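Local structure of RNase III inhibitor (Mycobacterium tuberculosis, 5M3I) at residues A95-I107 against G131-A145. The protein is a macro domain protein, built on a mixed beta-sheet flanked by helices, and is named as an inhibitor of RNase III. Sequence-based numbering, arbitrary orientation.
Sequences APSKLAYIDAGLI and GGLDWEDVEQRLVSA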
ATOM      1  N   ALA A  95       5.100   5.434 -16.671  1.00104.09           N
ATOM      2  CA  ALA A  95       3.699   5.378 -17.105  1.00 97.16           C
ATOM      3  C   ALA A  95       2.783   5.702 -15.967  1.00 85.16           C
ATOM      4  O   ALA A  95       3.185   5.562 -14.845  1.00 83.08           O
ATOM      5  CB  ALA A  95       3.365   4.010 -17.701  1.00101.43           C
ATOM      6  N   PRO A  96       1.539   6.147 -16.266  1.00 78.42           N
ATOM      7  CA  PRO A  96       0.596   6.410 -15.196  1.00 70.71           C
ATOM      8  C   PRO A  96      -0.075   5.170 -14.618  1.00 66.82           C
ATOM      9  O   PRO A  96       0.079   4.042 -15.118  1.00 66.20           O
ATOM     10  CB  PRO A  96      -0.455   7.315 -15.839  1.00 72.74           C
ATOM     11  CG  PRO A  96      -0.186   7.328 -17.296  1.00 77.52           C
ATOM     12  CD  PRO A  96       0.953   6.415 -17.597  1.00 78.17           C
ATOM     13  N   SER A  97      -0.827   5.402 -13.556  1.00 62.12           N
ATOM     14  CA  SER A  97      -1.563   4.358 -12.894  1.00 61.12           C
ATOM     15  C   SER A  97      -2.876   4.245 -13.622  1.00 60.62           C
ATOM     16  O   SER A  97      -3.115   5.017 -14.523  1.00 63.29           O
ATOM     17  CB  SER A  97      -1.776   4.684 -11.421  1.00 59.24           C
ATOM     18  OG  SER A  97      -2.413   3.587 -10.780  1.00 56.81           O
ATOM     19  N   LYS A  98      -3.658   3.212 -13.288  1.00 58.56           N
ATOM     20  CA  LYS A  98      -4.997   3.007 -13.830  1.00 57.92           C
ATOM     21  C   LYS A  98      -5.898   2.392 -12.811  1.00 58.07           C
ATOM     22  O   LYS A  98      -5.453   1.640 -11.915  1.00 57.64           O
ATOM     23  CB  LYS A  98      -4.921   2.088 -15.040  1.00 61.83           C
ATOM     24  CG  LYS A  98      -4.126   2.732 -16.160  1.00 63.69           C
ATOM     25  CD  LYS A  98      -4.246   2.011 -17.463  1.00 70.20           C
ATOM     26  CE  LYS A  98      -3.701   2.892 -18.598  1.00 70.98           C
ATOM     27  NZ  LYS A  98      -3.434   2.025 -19.757  1.00 73.96           N
ATOM     28  N   LEU A  99      -7.176   2.687 -12.933  1.00 59.75           N
ATOM     29  CA  LEU A  99      -8.191   2.173 -12.024  1.00 60.97           C
ATOM     30  C   LEU A  99      -8.246   0.667 -11.988  1.00 60.63           C
ATOM     31  O   LEU A  99      -8.390   0.073 -10.904  1.00 61.60           O
ATOM     32  CB  LEU A  99      -9.572   2.757 -12.342  1.00 63.39           C
ATOM     33  CG  LEU A  99      -9.702   4.226 -11.877  1.00 63.88           C
ATOM     34  CD1 LEU A  99     -10.969   4.869 -12.422  1.00 67.83           C
ATOM     35  CD2 LEU A  99      -9.671   4.381 -10.364  1.00 62.53           C
ATOM     36  N   ALA A 100      -8.048   0.056 -13.141  1.00 61.76           N
ATOM     37  CA  ALA A 100      -7.958  -1.414 -13.238  1.00 61.98           C
ATOM     38  C   ALA A 100      -6.818  -2.014 -12.380  1.00 60.73           C
ATOM     39  O   ALA A 100      -6.968  -3.105 -11.848  1.00 59.06           O
ATOM     40  CB  ALA A 100      -7.813  -1.844 -14.678  1.00 63.52           C
ATOM     41  N   TYR A 101      -5.703  -1.292 -12.239  1.00 60.30           N
ATOM     42  CA  TYR A 101      -4.616  -1.728 -11.387  1.00 59.90           C
ATOM     43  C   TYR A 101      -4.994  -1.700  -9.882  1.00 56.98           C
ATOM     44  O   TYR A 101      -4.510  -2.506  -9.092  1.00 53.88           O
ATOM     45  CB  TYR A 101      -3.389  -0.850 -11.602  1.00 61.62           C
ATOM     46  CG  TYR A 101      -2.807  -0.776 -13.018  1.00 61.15           C
ATOM     47  CD1 TYR A 101      -3.199  -1.645 -14.059  1.00 61.69           C
ATOM     48  CD2 TYR A 101      -1.794   0.139 -13.276  1.00 59.98           C
ATOM     49  CE1 TYR A 101      -2.601  -1.549 -15.337  1.00 64.51           C
ATOM     50  CE2 TYR A 101      -1.209   0.253 -14.530  1.00 64.34           C
ATOM     51  CZ  TYR A 101      -1.609  -0.585 -15.554  1.00 65.11           C
ATOM     52  OH  TYR A 101      -0.956  -0.419 -16.730  1.00 74.26           O
ATOM     53  N   ILE A 102      -5.827  -0.720  -9.525  1.00 55.14           N
ATOM     54  CA  ILE A 102      -6.259  -0.517  -8.172  1.00 54.22           C
ATOM     55  C   ILE A 102      -7.280  -1.614  -7.863  1.00 54.54           C
ATOM     56  O   ILE A 102      -7.233  -2.238  -6.786  1.00 54.34           O
ATOM     57  CB  ILE A 102      -6.838   0.910  -7.938  1.00 53.33           C
ATOM     58  CG1 ILE A 102      -5.832   2.024  -8.323  1.00 55.15           C
ATOM     59  CG2 ILE A 102      -7.274   1.133  -6.492  1.00 53.10           C
ATOM     60  CD1 ILE A 102      -4.450   1.906  -7.759  1.00 52.47           C
ATOM     61  N   ASP A 103      -8.214  -1.835  -8.774  1.00 58.71           N
ATOM     62  CA  ASP A 103      -9.214  -2.930  -8.609  1.00 59.09           C
ATOM     63  C   ASP A 103      -8.534  -4.259  -8.361  1.00 55.38           C
ATOM     64  O   ASP A 103      -8.891  -4.970  -7.455  1.00 55.40           O
ATOM     65  CB  ASP A 103     -10.125  -3.014  -9.820  1.00 65.48           C
ATOM     66  CG  ASP A 103     -11.030  -1.783  -9.969  1.00 69.53           C
ATOM     67  OD1 ASP A 103     -11.175  -1.002  -9.005  1.00 67.46           O
ATOM     68  OD2 ASP A 103     -11.643  -1.615 -11.054  1.00 77.53           O
ATOM     69  N   ALA A 104      -7.524  -4.557  -9.159  1.00 55.35           N
ATOM     70  CA  ALA A 104      -6.868  -5.856  -9.091  1.00 55.88           C
ATOM     71  C   ALA A 104      -6.043  -5.981  -7.812  1.00 54.40           C
ATOM     72  O   ALA A 104      -6.071  -7.007  -7.144  1.00 56.19           O
ATOM     73  CB  ALA A 104      -6.009  -6.112 -10.338  1.00 55.47           C
ATOM     74  N   GLY A 105      -5.315  -4.939  -7.470  1.00 52.37           N
ATOM     75  CA  GLY A 105      -4.578  -4.925  -6.216  1.00 50.73           C
ATOM     76  C   GLY A 105      -5.426  -5.047  -4.944  1.00 49.95           C
ATOM     77  O   GLY A 105      -5.019  -5.724  -3.994  1.00 48.03           O
ATOM     78  N   LEU A 106      -6.582  -4.412  -4.928  1.00 49.31           N
ATOM     79  CA  LEU A 106      -7.440  -4.442  -3.766  1.00 52.57           C
ATOM     80  C   LEU A 106      -7.897  -5.845  -3.480  1.00 54.72           C
ATOM     81  O   LEU A 106      -7.966  -6.246  -2.305  1.00 57.75           O
ATOM     82  CB  LEU A 106      -8.654  -3.494  -3.921  1.00 53.59           C
ATOM     83  CG  LEU A 106      -8.262  -2.008  -3.811  1.00 53.59           C
ATOM     84  CD1 LEU A 106      -9.426  -1.124  -4.250  1.00 58.97           C
ATOM     85  CD2 LEU A 106      -7.866  -1.612  -2.428  1.00 52.15           C
ATOM     86  N   ILE A 107      -8.172  -6.610  -4.529  1.00 55.04           N
ATOM     87  CA  ILE A 107      -8.533  -7.990  -4.337  1.00 57.30           C
ATOM     88  C   ILE A 107      -7.444  -8.686  -3.506  1.00 54.89           C
ATOM     89  O   ILE A 107      -7.758  -9.357  -2.525  1.00 53.87           O
ATOM     90  CB  ILE A 107      -8.762  -8.728  -5.685  1.00 62.65           C
ATOM     91  CG1 ILE A 107     -10.034  -8.193  -6.382  1.00 65.27           C
ATOM     92  CG2 ILE A 107      -8.910 -10.246  -5.442  1.00 63.48           C
ATOM     93  CD1 ILE A 107     -10.245  -8.681  -7.822  1.00 66.83           C
ATOM     94  N   GLY A 131       0.395   8.992  -9.911  1.00 82.18           N
ATOM     95  CA  GLY A 131      -0.236   8.144 -10.912  1.00 74.84           C
ATOM     96  C   GLY A 131      -1.329   8.763 -11.760  1.00 73.33           C
ATOM     97  O   GLY A 131      -1.768   8.140 -12.717  1.00 72.77           O
ATOM     98  N   GLY A 132      -1.782   9.967 -11.406  1.00 71.82           N
ATOM     99  CA  GLY A 132      -2.803  10.689 -12.144  1.00 69.37           C
ATOM    100  C   GLY A 132      -4.252  10.249 -11.988  1.00 67.55           C
ATOM    101  O   GLY A 132      -5.083  10.655 -12.794  1.00 66.08           O
ATOM    102  N   LEU A 133      -4.600   9.449 -10.975  1.00 64.41           N
ATOM    103  CA  LEU A 133      -6.025   9.027 -10.776  1.00 63.56           C
ATOM    104  C   LEU A 133      -6.847  10.068  -9.976  1.00 62.94           C
ATOM    105  O   LEU A 133      -6.292  10.889  -9.267  1.00 61.80           O
ATOM    106  CB  LEU A 133      -6.083   7.658 -10.073  1.00 64.05           C
ATOM    107  CG  LEU A 133      -5.296   6.524 -10.756  1.00 63.85           C
ATOM    108  CD1 LEU A 133      -5.440   5.228  -9.992  1.00 60.39           C
ATOM    109  CD2 LEU A 133      -5.726   6.327 -12.198  1.00 65.89           C
ATOM    110  N   ASP A 134      -8.164  10.006 -10.097  1.00 65.32           N
ATOM    111  CA  ASP A 134      -9.073  10.860  -9.341  1.00 68.71           C
ATOM    112  C   ASP A 134      -9.291  10.320  -7.917  1.00 67.10           C
ATOM    113  O   ASP A 134      -9.639   9.137  -7.741  1.00 66.04           O
ATOM    114  CB  ASP A 134     -10.408  10.896 -10.067  1.00 75.26           C
ATOM    115  CG  ASP A 134     -11.243  12.104  -9.713  1.00 81.02           C
ATOM    116  OD1 ASP A 134     -11.436  12.381  -8.518  1.00 84.05           O
ATOM    117  OD2 ASP A 134     -11.716  12.791 -10.649  1.00 85.66           O
ATOM    118  N   TRP A 135      -9.094  11.167  -6.901  1.00 65.04           N
ATOM    119  CA  TRP A 135      -9.218  10.739  -5.490  1.00 63.28           C
ATOM    120  C   TRP A 135     -10.560  10.085  -5.207  1.00 62.59           C
ATOM    121  O   TRP A 135     -10.650   9.013  -4.623  1.00 60.76           O
ATOM    122  CB  TRP A 135      -8.992  11.912  -4.525  1.00 62.86           C
ATOM    123  CG  TRP A 135      -9.327  11.625  -3.019  1.00 62.56           C
ATOM    124  CD1 TRP A 135     -10.056  12.415  -2.173  1.00 63.57           C
ATOM    125  CD2 TRP A 135      -8.902  10.511  -2.242  1.00 58.85           C
ATOM    126  NE1 TRP A 135     -10.126  11.849  -0.927  1.00 60.67           N
ATOM    127  CE2 TRP A 135      -9.424  10.675  -0.949  1.00 59.58           C
ATOM    128  CE3 TRP A 135      -8.114   9.392  -2.511  1.00 59.30           C
ATOM    129  CZ2 TRP A 135      -9.198   9.756   0.067  1.00 56.75           C
ATOM    130  CZ3 TRP A 135      -7.914   8.473  -1.513  1.00 57.24           C
ATOM    131  CH2 TRP A 135      -8.442   8.671  -0.231  1.00 57.39           C
ATOM    132  N   GLU A 136     -11.607  10.758  -5.605  1.00 62.89           N
ATOM    133  CA  GLU A 136     -12.942  10.325  -5.261  1.00 62.62           C
ATOM    134  C   GLU A 136     -13.180   8.930  -5.811  1.00 62.95           C
ATOM    135  O   GLU A 136     -13.876   8.123  -5.182  1.00 65.28           O
ATOM    136  CB  GLU A 136     -13.965  11.339  -5.774  1.00 65.85           C
ATOM    137  CG  GLU A 136     -15.375  11.053  -5.354  1.00 68.58           C
ATOM    138  CD  GLU A 136     -16.346  12.129  -5.780  1.00 73.89           C
ATOM    139  OE1 GLU A 136     -15.938  13.267  -6.140  1.00 77.02           O
ATOM    140  OE2 GLU A 136     -17.551  11.823  -5.761  1.00 81.01           O
ATOM    141  N   ASP A 137     -12.609   8.624  -6.980  1.00 64.08           N
ATOM    142  CA  ASP A 137     -12.744   7.289  -7.572  1.00 64.31           C
ATOM    143  C   ASP A 137     -12.069   6.218  -6.708  1.00 62.51           C
ATOM    144  O   ASP A 137     -12.610   5.127  -6.529  1.00 63.20           O
ATOM    145  CB  ASP A 137     -12.104   7.231  -8.969  1.00 66.83           C
ATOM    146  CG  ASP A 137     -12.912   7.947 -10.033  1.00 72.54           C
ATOM    147  OD1 ASP A 137     -14.128   8.209  -9.801  1.00 78.29           O
ATOM    148  OD2 ASP A 137     -12.352   8.193 -11.117  1.00 72.11           O
ATOM    149  N   VAL A 138     -10.838   6.520  -6.309  1.00 58.75           N
ATOM    150  CA  VAL A 138     -10.008   5.627  -5.539  1.00 55.85           C
ATOM    151  C   VAL A 138     -10.575   5.497  -4.127  1.00 54.89           C
ATOM    152  O   VAL A 138     -10.721   4.387  -3.635  1.00 53.94           O
ATOM    153  CB  VAL A 138      -8.575   6.144  -5.454  1.00 57.44           C
ATOM    154  CG1 VAL A 138      -7.734   5.269  -4.512  1.00 59.34           C
ATOM    155  CG2 VAL A 138      -7.936   6.173  -6.841  1.00 56.82           C
ATOM    156  N   GLU A 139     -11.013   6.597  -3.535  1.00 53.96           N
ATOM    157  CA  GLU A 139     -11.636   6.563  -2.201  1.00 54.04           C
ATOM    158  C   GLU A 139     -12.858   5.644  -2.149  1.00 53.33           C
ATOM    159  O   GLU A 139     -12.984   4.856  -1.228  1.00 52.93           O
ATOM    160  CB  GLU A 139     -11.991   7.975  -1.735  1.00 55.05           C
ATOM    161  CG  GLU A 139     -12.541   8.086  -0.339  1.00 52.92           C
ATOM    162  CD  GLU A 139     -12.971   9.501   0.008  1.00 57.57           C
ATOM    163  OE1 GLU A 139     -13.944  10.002  -0.611  1.00 63.14           O
ATOM    164  OE2 GLU A 139     -12.322  10.125   0.874  1.00 54.29           O
ATOM    165  N   GLN A 140     -13.713   5.695  -3.167  1.00 58.03           N
ATOM    166  CA  GLN A 140     -14.851   4.756  -3.280  1.00 60.51           C
ATOM    167  C   GLN A 140     -14.395   3.315  -3.224  1.00 57.28           C
ATOM    168  O   GLN A 140     -14.961   2.517  -2.499  1.00 59.17           O
ATOM    169  CB  GLN A 140     -15.621   4.942  -4.575  1.00 63.28           C
ATOM    170  CG  GLN A 140     -16.536   6.140  -4.561  1.00 68.26           C
ATOM    171  CD  GLN A 140     -17.001   6.539  -5.979  1.00 72.13           C
ATOM    172  OE1 GLN A 140     -16.988   5.702  -6.915  1.00 73.20           O
ATOM    173  NE2 GLN A 140     -17.348   7.818  -6.157  1.00 69.81           N
ATOM    174  N   ARG A 141     -13.389   2.993  -4.013  1.00 57.30           N
ATOM    175  CA  ARG A 141     -12.916   1.621  -4.090  1.00 56.91           C
ATOM    176  C   ARG A 141     -12.283   1.176  -2.792  1.00 54.67           C
ATOM    177  O   ARG A 141     -12.513   0.060  -2.343  1.00 57.85           O
ATOM    178  CB  ARG A 141     -11.962   1.436  -5.241  1.00 55.94           C
ATOM    179  CG  ARG A 141     -12.669   1.495  -6.579  1.00 58.02           C
ATOM    180  CD  ARG A 141     -11.684   1.805  -7.697  1.00 57.71           C
ATOM    181  NE  ARG A 141     -12.321   1.666  -8.998  1.00 61.82           N
ATOM    182  CZ  ARG A 141     -13.165   2.548  -9.529  1.00 63.46           C
ATOM    183  NH1 ARG A 141     -13.490   3.660  -8.893  1.00 64.48           N
ATOM    184  NH2 ARG A 141     -13.692   2.317 -10.714  1.00 65.71           N
ATOM    185  N   LEU A 142     -11.517   2.040  -2.185  1.00 54.03           N
ATOM    186  CA  LEU A 142     -10.903   1.724  -0.915  1.00 53.30           C
ATOM    187  C   LEU A 142     -11.958   1.436   0.135  1.00 54.25           C
ATOM    188  O   LEU A 142     -11.847   0.417   0.851  1.00 50.47           O
ATOM    189  CB  LEU A 142     -10.003   2.847  -0.421  1.00 54.03           C
ATOM    190  CG  LEU A 142      -8.661   3.006  -1.113  1.00 55.12           C
ATOM    191  CD1 LEU A 142      -7.959   4.264  -0.622  1.00 54.37           C
ATOM    192  CD2 LEU A 142      -7.773   1.815  -0.826  1.00 58.03           C
ATOM    193  N   VAL A 143     -12.977   2.289   0.219  1.00 51.17           N
ATOM    194  CA  VAL A 143     -14.000   2.143   1.251  1.00 53.03           C
ATOM    195  C   VAL A 143     -14.720   0.832   1.020  1.00 55.01           C
ATOM    196  O   VAL A 143     -14.952   0.084   1.954  1.00 55.84           O
ATOM    197  CB  VAL A 143     -14.972   3.349   1.264  1.00 55.44           C
ATOM    198  CG1 VAL A 143     -16.214   3.070   2.069  1.00 58.22           C
ATOM    199  CG2 VAL A 143     -14.277   4.567   1.836  1.00 57.08           C
ATOM    200  N   SER A 144     -15.074   0.566  -0.237  1.00 57.63           N
ATOM    201  CA  SER A 144     -15.762  -0.689  -0.648  1.00 58.40           C
ATOM    202  C   SER A 144     -14.975  -1.902  -0.262  1.00 56.34           C
ATOM    203  O   SER A 144     -15.515  -2.825   0.321  1.00 57.26           O
ATOM    204  CB  SER A 144     -15.964  -0.700  -2.181  1.00 61.75           C
ATOM    205  OG  SER A 144     -17.033   0.140  -2.493  1.00 63.43           O
ATOM    206  N   ALA A 145     -13.686  -1.872  -0.542  1.00 53.57           N
ATOM    207  CA  ALA A 145     -12.857  -3.023  -0.229  1.00 56.33           C
ATOM    208  C   ALA A 145     -12.835  -3.328   1.285  1.00 56.46           C
ATOM    209  O   ALA A 145     -12.974  -4.474   1.687  1.00 53.81           O
ATOM    210  CB  ALA A 145     -11.452  -2.828  -0.770  1.00 54.55           C
TER
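R141 meets D103 in a salt bridge that ties together two neighbouring, nearly parallel helical segments of the macro domain fold, 99-107 and 135-145. R141 NE lies 2.9 Å from D103 OD1 and uses the syn lone pair of that oxygen; the two flat groups are almost coplanar, 7° apart, although the N-H points off the line to the oxygen (132°). The arginine chain is extended from CG to NE, and its NH1 turns back to donate to D137 O, 2.9 Å away, in its own helix. With both acceptors near the guanidinium plane, the two bonds fix the rotation of the group, while L99 CD2 sits over one of its faces, offset toward the rim.

A second polar link joins the loops that lead into the helices: S97 N donates to G131 O at 3.0 Å, in the carbonyl plane and on a lone pair. S97 OG is hydrogen-bonded to T89 O, so S97 is held by a backbone bond to G131 and a side-chain bond to T89.

Between salt bridge and loops, L133, just before helix 135-145, packs against the start of the other segment. Its CD1 meets I102 CG1 tip to tip at 3.6 Å, and its CD2 packs on the backbone of S97 and K98. L99 spreads its methyls over D137 and V138 as well as the arginine.

The axes of the two segments approach to 10.6 Å at a crossing angle of -15°, a spacing bridged farther along by L106. While L142 also reaches I156 of strand 153-156 in the central sheet, L106 lays its two methyls on the near face of helix 135-145: CD1 rests on R141 CB, and CD2 touches L142 CD2 at 3.8 Å and A145 CB at 4.1 Å.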